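Local coordinates for HTH-type transcriptional regulator ascG (Escherichia coli, PDB 3BRQ), which represses transcription of the cryptic asc operon as a DNA-binding regulator of the LacI family, at residues B[95-100]-B[109-114]; B[82-87]-B[105-110]. All coordinates share one frame; numbering follows the deposited sequence.

Both contacts belong to one beta-alpha-beta unit of the subdomain built on the parallel sheet, and their centres lie about 10 Å apart. Along the chain come strand 80-84, helix 90-98, strand 104-107 and then the loop that leads to strand 118-119. Interaction 2 pairs the two strands and carries on into the loops at their C-terminal ends; interaction 1 ties that same outgoing loop back onto the last turn of the connecting helix. Their second segments overlap at residues 109-110, and L111 CG packs on V106 CG1 at 3.7 Å, joining them. One contact thus lies inside the sheet beside a bound sulfate, the other on its helical flank.

Interaction 1 of 2, residues B[95-100]-B[109-114]; sequences DIIDAH and RRLRKN
D98 and K113 reach across to each other and form a salt bridge that pins the loop after strand 104-107 onto the C-terminal turn of helix 90-98, the crossover helix of a beta-alpha-beta unit in the periplasmic-binding-protein-like fold. K113 leaves its backbone with CG anti to N (chi1 -178°), runs extended through CD and bends at its last torsion, bringing NZ to 3.0 Å from D98 OD1 on the syn side, 25° out of the carboxylate plane. N114 grips the same oxygen from the other face of that plane: its ND2 stands 3.1 Å from D98 OD1, well above the carboxylate, while the oxygen stays close to the plane of the amide. The carboxylate and amide planes are turned 73° apart. D98 OD1 thus accepts from two side-chain donors and, in addition, from a water, which fixes the amide and places the positive charge of K113 where it probably helps stabilise the ionised D98. Helix residue D94 adds to the clasp by accepting bonds from the backbone N of K113 and of N114. Next to these polar groups, I97 runs alongside N114, the two pointing contrary ways, with I97 CG2 lying 3.9 Å from N114 CG. On the buried side I97 also packs on I104, and L111 on V106, both of strand 104-107. The water bridges D98 and N114, donating to D98 OD1 at 2.6 Å and to N114 OD1 at 2.7 Å.

Interaction 2 of 2, residues B[82-87]-B[105-110]; sequences MIYPRF and MVLNRR. With SO4 (sulfate ion), chain F.
I83 exchanges two backbone hydrogen bonds with the neighbouring strand: its N reaches M105 O at 2.8 Å, and L107 N reaches I83 O at 3.0 Å, giving parallel register. On one face of the sheet SE of M82, a selenomethionine, meets L107 CD2 at 4.0 Å; on the other, I83 packs on V106. The Y84 ring crosses L107 and stands nearly upright to the N108 amide, with CE1 3.6 Å from N108 CB. With chi1 at 174°, CG opposite the backbone N, the ring extends beside L107 and N108, and Y84 OH donates to sulfate O4 at 2.6 Å and also bonds I34 N. R86 meets the same ion edge-on, NE bonding O2 almost straight (174°) and NH2 bonding O3 at 2.9 Å. A phenylalanine in place of Y84 would probably leave both sulfate O4 and I34 N without this partner and weaken the hold on the anion. R109, bent at chi2 and chi3, folds beside P85; its NH1 bonds P85 O at 3.1 Å from above the carbonyl plane and also L88 O. Farther out, E66 accepts from the backbone N of R86, H123 bonds the N108 amide, and T153 OG1, S151 OG and G33 N also hydrogen-bond the sulfate. Loops at the C-terminal ends of parallel strands, here marked by a sulfate probably from the crystallisation liquor, are consistent with the interdomain ligand cleft of LacI-family regulators.

Interaction 1 of 2, residues B[95-100]-B[109-114]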
loop_
_atom_site.group_PDB
_atom_site.type_symbol
_atom_site.label_atom_id
_atom_site.label_comp_id
_atom_site.label_asym_id
_atom_site.label_seq_id
_atom_site.Cartn_x
_atom_site.Cartn_y
_atom_site.Cartn_z
ATOM N N ASP B 95 26.967 2.879 -14.612
ATOM C CA ASP B 95 28.210 3.414 -14.051
ATOM C C ASP B 95 28.348 2.984 -12.607
ATOM O O ASP B 95 29.434 2.600 -12.160
ATOM C CB ASP B 95 28.234 4.933 -14.152
ATOM C CG ASP B 95 28.548 5.434 -15.571
ATOM O OD1 ASP B 95 29.001 4.652 -16.417
ATOM O OD2 ASP B 95 28.341 6.643 -15.815
ATOM N N ILE B 96 27.237 2.992 -11.876
ATOM C CA ILE B 96 27.285 2.527 -10.496
ATOM C C ILE B 96 27.798 1.101 -10.447
ATOM O O ILE B 96 28.732 0.813 -9.693
ATOM C CB ILE B 96 25.939 2.754 -9.759
ATOM C CG1 ILE B 96 25.787 4.236 -9.417
ATOM C CG2 ILE B 96 25.860 1.994 -8.410
ATOM C CD1 ILE B 96 24.392 4.735 -9.500
ATOM N N ILE B 97 27.229 0.223 -11.272
ATOM C CA ILE B 97 27.520 -1.207 -11.213
ATOM C C ILE B 97 28.986 -1.475 -11.493
ATOM O O ILE B 97 29.635 -2.297 -10.803
ATOM C CB ILE B 97 26.611 -2.026 -12.157
ATOM C CG1 ILE B 97 25.168 -2.044 -11.602
ATOM C CG2 ILE B 97 27.135 -3.454 -12.272
ATOM C CD1 ILE B 97 24.114 -2.516 -12.587
ATOM N N ASP B 98 29.502 -0.746 -12.480
ATOM C CA ASP B 98 30.900 -0.861 -12.901
ATOM C C ASP B 98 31.876 -0.344 -11.812
ATOM O O ASP B 98 32.959 -0.917 -11.613
ATOM C CB ASP B 98 31.109 -0.029 -14.175
ATOM C CG ASP B 98 30.453 -0.635 -15.398
ATOM O OD1 ASP B 98 30.035 -1.820 -15.358
ATOM O OD2 ASP B 98 30.378 0.079 -16.435
ATOM N N ALA B 99 31.485 0.739 -11.124
ATOM C CA ALA B 99 32.314 1.341 -10.065
ATOM C C ALA B 99 32.378 0.541 -8.760
ATOM O O ALA B 99 33.015 0.978 -7.797
ATOM C CB ALA B 99 31.830 2.772 -9.763
ATOM N N HIS B 100 31.748 -0.622 -8.706
ATOM C CA HIS B 100 31.695 -1.346 -7.441
ATOM C C HIS B 100 31.882 -2.815 -7.615
ATOM O O HIS B 100 31.441 -3.391 -8.601
ATOM C CB HIS B 100 30.375 -1.140 -6.706
ATOM C CG HIS B 100 30.114 0.280 -6.310
ATOM N ND1 HIS B 100 30.636 0.838 -5.164
ATOM C CD2 HIS B 100 29.367 1.246 -6.898
ATOM C CE1 HIS B 100 30.204 2.084 -5.052
ATOM N NE2 HIS B 100 29.459 2.367 -6.109
ATOM N N ARG B 109 14.025 -1.518 -14.403
ATOM C CA ARG B 109 14.715 -0.741 -15.450
ATOM C C ARG B 109 15.595 -1.727 -16.234
ATOM O O ARG B 109 16.218 -2.623 -15.645
ATOM C CB ARG B 109 15.587 0.396 -14.857
ATOM C CG ARG B 109 14.990 1.183 -13.646
ATOM C CD ARG B 109 13.847 2.205 -14.021
ATOM N NE ARG B 109 14.423 3.113 -14.993
ATOM C CZ ARG B 109 15.105 4.216 -14.676
ATOM N NH1 ARG B 109 15.148 4.613 -13.406
ATOM N NH2 ARG B 109 15.664 4.976 -15.648
ATOM N N ARG B 110 15.637 -1.583 -17.552
ATOM C CA ARG B 110 16.470 -2.471 -18.405
ATOM C C ARG B 110 17.839 -1.865 -18.686
ATOM O O ARG B 110 17.914 -0.804 -19.278
ATOM C CB ARG B 110 15.750 -2.776 -19.736
ATOM C CG ARG B 110 16.488 -3.854 -20.586
ATOM C CD ARG B 110 15.657 -4.379 -21.755
ATOM N NE ARG B 110 14.814 -3.334 -22.323
ATOM C CZ ARG B 110 14.123 -3.432 -23.464
ATOM N NH1 ARG B 110 14.159 -4.545 -24.202
ATOM N NH2 ARG B 110 13.387 -2.395 -23.862
ATOM N N LEU B 111 18.919 -2.519 -18.265
ATOM C CA LEU B 111 20.254 -1.950 -18.470
ATOM C C LEU B 111 20.827 -2.146 -19.879
ATOM O O LEU B 111 20.467 -3.101 -20.588
ATOM C CB LEU B 111 21.245 -2.457 -17.405
ATOM C CG LEU B 111 21.003 -1.971 -15.960
ATOM C CD1 LEU B 111 22.201 -2.257 -15.111
ATOM C CD2 LEU B 111 20.661 -0.492 -15.879
ATOM N N ARG B 112 21.704 -1.224 -20.289
ATOM C CA ARG B 112 22.292 -1.251 -21.626
ATOM C C ARG B 112 23.543 -2.124 -21.629
ATOM O O ARG B 112 23.617 -3.118 -22.357
ATOM C CB ARG B 112 22.614 0.183 -22.089
ATOM C CG ARG B 112 23.101 0.302 -23.553
ATOM C CD ARG B 112 23.517 1.744 -23.961
ATOM N NE ARG B 112 22.777 2.807 -23.267
ATOM C CZ ARG B 112 21.482 3.086 -23.430
ATOM N NH1 ARG B 112 20.731 2.381 -24.274
ATOM N NH2 ARG B 112 20.922 4.070 -22.721
ATOM N N LYS B 113 24.524 -1.743 -20.817
ATOM C CA LYS B 113 25.742 -2.526 -20.632
ATOM C C LYS B 113 25.505 -3.770 -19.735
ATOM O O LYS B 113 25.552 -4.890 -20.230
ATOM C CB LYS B 113 26.870 -1.629 -20.129
ATOM C CG LYS B 113 28.201 -2.301 -19.947
ATOM C CD LYS B 113 29.187 -1.311 -19.313
ATOM C CE LYS B 113 30.434 -2.018 -18.800
ATOM N NZ LYS B 113 30.058 -3.261 -18.033
ATOM N N ASN B 114 25.201 -3.583 -18.450
ATOM C CA ASN B 114 25.065 -4.721 -17.522
ATOM C C ASN B 114 23.665 -5.319 -17.462
ATOM O O ASN B 114 23.019 -5.350 -16.395
ATOM C CB ASN B 114 25.542 -4.341 -16.122
ATOM C CG ASN B 114 26.954 -3.789 -16.107
ATOM O OD1 ASN B 114 27.930 -4.537 -16.135
ATOM N ND2 ASN B 114 27.072 -2.464 -16.024
HETATM O O HOH W 1 30.196 -4.355 -14.668
#

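Interaction 2 of 2, residues B[82-87]-B[105-110]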
loop_
_atom_site.group_PDB
_atom_site.type_symbol
_atom_site.label_atom_id
_atom_site.label_comp_id
_atom_site.label_asym_id
_atom_site.label_seq_id
_atom_site.Cartn_x
_atom_site.Cartn_y
_atom_site.Cartn_z
HETATM N N MSE B 82 20.009 -4.305 -4.056
HETATM C CA MSE B 82 18.945 -4.223 -5.079
HETATM C C MSE B 82 18.529 -2.769 -5.146
HETATM O O MSE B 82 18.043 -2.237 -4.157
HETATM C CB MSE B 82 17.714 -5.059 -4.715
HETATM C CG MSE B 82 16.580 -4.958 -5.827
HETATM SE SE MSE B 82 14.801 -5.257 -5.155
HETATM C CE MSE B 82 14.591 -3.497 -4.249
ATOM N N ILE B 83 18.707 -2.117 -6.308
ATOM C CA ILE B 83 18.221 -0.729 -6.438
ATOM C C ILE B 83 16.882 -0.722 -7.210
ATOM O O ILE B 83 16.778 -1.314 -8.262
ATOM C CB ILE B 83 19.307 0.222 -7.024
ATOM C CG1 ILE B 83 18.749 1.594 -7.431
ATOM C CG2 ILE B 83 19.953 -0.349 -8.259
ATOM C CD1 ILE B 83 18.481 2.513 -6.214
ATOM N N TYR B 84 15.837 -0.124 -6.631
ATOM C CA TYR B 84 14.636 0.176 -7.412
ATOM C C TYR B 84 14.474 1.720 -7.615
ATOM O O TYR B 84 13.899 2.394 -6.787
ATOM C CB TYR B 84 13.443 -0.520 -6.764
ATOM C CG TYR B 84 12.074 -0.213 -7.338
ATOM C CD1 TYR B 84 11.914 0.415 -8.584
ATOM C CD2 TYR B 84 10.927 -0.546 -6.600
ATOM C CE1 TYR B 84 10.651 0.732 -9.074
ATOM C CE2 TYR B 84 9.667 -0.279 -7.094
ATOM C CZ TYR B 84 9.547 0.341 -8.344
ATOM O OH TYR B 84 8.281 0.604 -8.792
ATOM N N PRO B 85 15.057 2.281 -8.703
ATOM C CA PRO B 85 15.142 3.709 -8.842
ATOM C C PRO B 85 14.041 4.300 -9.739
ATOM O O PRO B 85 13.681 3.712 -10.799
ATOM C CB PRO B 85 16.517 3.877 -9.529
ATOM C CG PRO B 85 16.620 2.730 -10.393
ATOM C CD PRO B 85 15.759 1.619 -9.802
ATOM N N ARG B 86 13.513 5.468 -9.346
ATOM C CA ARG B 86 12.655 6.213 -10.242
ATOM C C ARG B 86 13.558 7.099 -11.082
ATOM O O ARG B 86 13.378 7.148 -12.308
ATOM C CB ARG B 86 11.627 7.112 -9.505
ATOM C CG ARG B 86 10.802 7.960 -10.500
ATOM C CD ARG B 86 9.519 8.504 -9.979
ATOM N NE ARG B 86 8.486 7.471 -9.746
ATOM C CZ ARG B 86 7.317 7.781 -9.225
ATOM N NH1 ARG B 86 7.105 9.070 -8.964
ATOM N NH2 ARG B 86 6.364 6.849 -8.988
ATOM N N PHE B 87 14.523 7.791 -10.455
ATOM C CA PHE B 87 15.209 8.920 -11.127
ATOM C C PHE B 87 16.522 8.621 -11.876
ATOM O O PHE B 87 16.811 9.280 -12.896
ATOM C CB PHE B 87 15.376 10.116 -10.165
ATOM C CG PHE B 87 14.066 10.641 -9.633
ATOM C CD1 PHE B 87 13.297 11.553 -10.396
ATOM C CD2 PHE B 87 13.557 10.170 -8.428
ATOM C CE1 PHE B 87 12.079 12.017 -9.932
ATOM C CE2 PHE B 87 12.316 10.625 -7.944
ATOM C CZ PHE B 87 11.571 11.524 -8.664
HETATM N N MSE B 105 22.095 -5.129 -8.276
HETATM C CA MSE B 105 21.118 -5.390 -9.317
HETATM C C MSE B 105 20.005 -4.352 -9.310
HETATM O O MSE B 105 19.702 -3.804 -8.243
HETATM C CB MSE B 105 20.563 -6.814 -9.160
HETATM C CG MSE B 105 21.616 -7.849 -9.681
HETATM SE SE MSE B 105 20.978 -9.655 -9.727
HETATM C CE MSE B 105 19.748 -9.624 -11.191
ATOM N N VAL B 106 19.370 -4.146 -10.468
ATOM C CA VAL B 106 18.343 -3.115 -10.652
ATOM C C VAL B 106 17.009 -3.789 -10.968
ATOM O O VAL B 106 16.952 -4.739 -11.732
ATOM C CB VAL B 106 18.745 -2.059 -11.771
ATOM C CG1 VAL B 106 18.850 -2.722 -13.097
ATOM C CG2 VAL B 106 17.722 -0.906 -11.867
ATOM N N LEU B 107 15.958 -3.332 -10.287
ATOM C CA LEU B 107 14.572 -3.721 -10.509
ATOM C C LEU B 107 13.823 -2.627 -11.301
ATOM O O LEU B 107 13.891 -1.429 -10.952
ATOM C CB LEU B 107 13.889 -3.898 -9.126
ATOM C CG LEU B 107 12.431 -4.400 -9.122
ATOM C CD1 LEU B 107 12.390 -5.899 -9.577
ATOM C CD2 LEU B 107 11.837 -4.274 -7.714
ATOM N N ASN B 108 13.052 -3.041 -12.319
ATOM C CA ASN B 108 12.097 -2.151 -13.016
ATOM C C ASN B 108 12.747 -1.278 -14.092
ATOM O O ASN B 108 12.094 -0.364 -14.619
ATOM C CB ASN B 108 11.265 -1.271 -12.044
ATOM C CG ASN B 108 9.919 -0.778 -12.671
ATOM O OD1 ASN B 108 9.530 0.390 -12.523
ATOM N ND2 ASN B 108 9.229 -1.655 -13.363
ATOM N N ARG B 109 14.025 -1.518 -14.403
ATOM C CA ARG B 109 14.715 -0.741 -15.450
ATOM C C ARG B 109 15.595 -1.727 -16.234
ATOM O O ARG B 109 16.218 -2.623 -15.645
ATOM C CB ARG B 109 15.587 0.396 -14.857
ATOM C CG ARG B 109 14.990 1.183 -13.646
ATOM C CD ARG B 109 13.847 2.205 -14.021
ATOM N NE ARG B 109 14.423 3.113 -14.993
ATOM C CZ ARG B 109 15.105 4.216 -14.676
ATOM N NH1 ARG B 109 15.148 4.613 -13.406
ATOM N NH2 ARG B 109 15.664 4.976 -15.648
ATOM N N ARG B 110 15.637 -1.583 -17.552
ATOM C CA ARG B 110 16.470 -2.471 -18.405
ATOM C C ARG B 110 17.839 -1.865 -18.686
ATOM O O ARG B 110 17.914 -0.804 -19.278
ATOM C CB ARG B 110 15.750 -2.776 -19.736
ATOM C CG ARG B 110 16.488 -3.854 -20.586
ATOM C CD ARG B 110 15.657 -4.379 -21.755
ATOM N NE ARG B 110 14.814 -3.334 -22.323
ATOM C CZ ARG B 110 14.123 -3.432 -23.464
ATOM N NH1 ARG B 110 14.159 -4.545 -24.202
ATOM N NH2 ARG B 110 13.387 -2.395 -23.862
HETATM S S SO4 F . 8.076 3.911 -10.948
HETATM O O1 SO4 F . 8.284 3.520 -12.304
HETATM O O2 SO4 F . 9.309 4.570 -10.440
HETATM O O3 SO4 F . 6.854 4.658 -10.804
HETATM O O4 SO4 F . 7.760 2.688 -10.218
#